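Local coordinates for replicative DNA helicase DnaB, 1st part (Mycobacterium tuberculosis, PDB 2R5U), which probably unwinds double-stranded DNA ahead of the replisome as a hexameric, ATP-driven 5'-3' helicase, of which this chain is the N-terminal domain, at residues T86-L91 with G95-I100. Sequence-based numbering, arbitrary orientation.
Sequences TVAAEL and GLLRRI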
loop_
_atom_site.group_PDB
_atom_site.type_symbol
_atom_site.label_atom_id
_atom_site.label_comp_id
_atom_site.label_asym_id
_atom_site.label_seq_id
_atom_site.Cartn_x
_atom_site.Cartn_y
_atom_site.Cartn_z
ATOM N N THR B 86 12.861 10.162 35.812
ATOM C CA THR B 86 12.597 10.981 34.622
ATOM C C THR B 86 12.759 10.174 33.309
ATOM O O THR B 86 12.059 10.432 32.319
ATOM C CB THR B 86 13.461 12.244 34.558
ATOM O OG1 THR B 86 14.858 11.875 34.528
ATOM C CG2 THR B 86 13.169 13.177 35.754
ATOM N N VAL B 87 13.641 9.178 33.337
ATOM C CA VAL B 87 13.885 8.304 32.183
ATOM C C VAL B 87 12.756 7.272 31.982
ATOM O O VAL B 87 12.329 7.050 30.851
ATOM C CB VAL B 87 15.285 7.624 32.242
ATOM C CG1 VAL B 87 15.433 6.547 31.111
ATOM C CG2 VAL B 87 16.391 8.650 32.110
ATOM N N ALA B 88 12.286 6.639 33.061
ATOM C CA ALA B 88 11.127 5.741 32.999
ATOM C C ALA B 88 9.882 6.442 32.440
ATOM O O ALA B 88 9.085 5.832 31.703
ATOM C CB ALA B 88 10.816 5.120 34.385
ATOM N N ALA B 89 9.726 7.718 32.788
ATOM C CA ALA B 89 8.610 8.511 32.291
ATOM C C ALA B 89 8.786 8.886 30.817
ATOM O O ALA B 89 7.811 8.897 30.069
ATOM C CB ALA B 89 8.410 9.765 33.158
ATOM N N GLU B 90 10.010 9.224 30.408
ATOM C CA GLU B 90 10.306 9.476 29.000
ATOM C C GLU B 90 10.069 8.207 28.161
ATOM O O GLU B 90 9.428 8.278 27.111
ATOM C CB GLU B 90 11.730 10.038 28.813
ATOM C CG GLU B 90 12.193 10.155 27.351
ATOM C CD GLU B 90 11.419 11.182 26.538
ATOM O OE1 GLU B 90 11.087 12.246 27.099
ATOM O OE2 GLU B 90 11.147 10.929 25.333
ATOM N N LEU B 91 10.530 7.055 28.649
ATOM C CA LEU B 91 10.231 5.755 28.006
ATOM C C LEU B 91 8.737 5.428 27.940
ATOM O O LEU B 91 8.244 4.983 26.903
ATOM C CB LEU B 91 11.004 4.607 28.680
ATOM C CG LEU B 91 12.531 4.595 28.481
ATOM C CD1 LEU B 91 13.156 3.694 29.530
ATOM C CD2 LEU B 91 12.952 4.177 27.087
ATOM N N GLY B 95 5.855 4.766 24.821
ATOM C CA GLY B 95 5.274 3.417 24.799
ATOM C C GLY B 95 6.292 2.284 24.913
ATOM O O GLY B 95 5.992 1.132 24.579
ATOM N N LEU B 96 7.497 2.594 25.391
ATOM C CA LEU B 96 8.596 1.615 25.393
ATOM C C LEU B 96 8.988 1.077 26.766
ATOM O O LEU B 96 9.843 0.193 26.861
ATOM C CB LEU B 96 9.832 2.190 24.693
ATOM C CG LEU B 96 9.707 2.569 23.215
ATOM C CD1 LEU B 96 10.756 3.591 22.849
ATOM C CD2 LEU B 96 9.791 1.334 22.312
ATOM N N LEU B 97 8.373 1.604 27.824
ATOM C CA LEU B 97 8.740 1.230 29.189
ATOM C C LEU B 97 8.491 -0.254 29.473
ATOM O O LEU B 97 9.338 -0.923 30.080
ATOM C CB LEU B 97 8.042 2.117 30.236
ATOM C CG LEU B 97 8.492 1.914 31.693
ATOM C CD1 LEU B 97 9.994 2.185 31.869
ATOM C CD2 LEU B 97 7.687 2.760 32.659
ATOM N N ARG B 98 7.338 -0.755 29.020
ATOM C CA ARG B 98 6.984 -2.175 29.147
ATOM C C ARG B 98 7.831 -3.056 28.241
ATOM O O ARG B 98 8.166 -4.185 28.601
ATOM C CB ARG B 98 5.499 -2.395 28.856
ATOM N N ARG B 99 8.201 -2.526 27.078
ATOM C CA ARG B 99 9.092 -3.227 26.145
ATOM C C ARG B 99 10.384 -3.715 26.822
ATOM O O ARG B 99 10.854 -4.820 26.536
ATOM C CB ARG B 99 9.432 -2.323 24.950
ATOM C CG ARG B 99 9.817 -3.048 23.660
ATOM C CD ARG B 99 8.627 -3.152 22.707
ATOM N NE ARG B 99 8.459 -1.949 21.885
ATOM C CZ ARG B 99 7.281 -1.424 21.538
ATOM N NH1 ARG B 99 6.145 -1.980 21.953
ATOM N NH2 ARG B 99 7.236 -0.329 20.784
ATOM N N ILE B 100 10.935 -2.900 27.730
ATOM C CA ILE B 100 12.238 -3.155 28.350
ATOM C C ILE B 100 12.172 -3.757 29.772
ATOM O O ILE B 100 13.191 -4.191 30.311
ATOM C CB ILE B 100 13.118 -1.871 28.363
ATOM C CG1 ILE B 100 12.587 -0.854 29.384
ATOM C CG2 ILE B 100 13.179 -1.237 26.963
ATOM C CD1 ILE B 100 13.618 0.155 29.838
#
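Leu91 meets Leu96, Leu97 and Ile100 where helix 84-93 ends and the chain folds back on itself through a Schellman motif. Gly95, with phi +70°, is the first residue to leave the helical path, and glycine tolerates this positive phi easily. The turn brings Leu96 N onto Leu91 O, 2.9 Å away, in a nearly straight bond (162°). The packing is tightest on the inner side, which faces helix 102-111. There the CD1 methyls of Leu91 and Ile100 touch at 3.6 Å, and the two side chains cross at about a right angle. Both residues are buried, and their long, branched apolar chains can meet across the turn without burying a polar group. Beside them, Leu97 reaches over the turn of helix 84-93 that precedes Leu91: with CG anti to the backbone N (chi1 -173°), its CD2 rests 3.5 Å from Ala88 O and its CD1 lies 4.0 Å from Ala88 CB. Alanine suits this place, since its lone methyl lets the leucine lie close to the helix backbone. Leu106 of helix 102-111 touches both Ala88 and Ile100, extending the apolar cluster. The looser side lies toward Gly95, which is exposed, and Leu96, partly exposed, whose CB is 4.4 Å from Leu91 CD2. Capping bonds thus set the chain's course, while apolar contacts hold the short, weakly bonded helix 97-100 against helix 84-93.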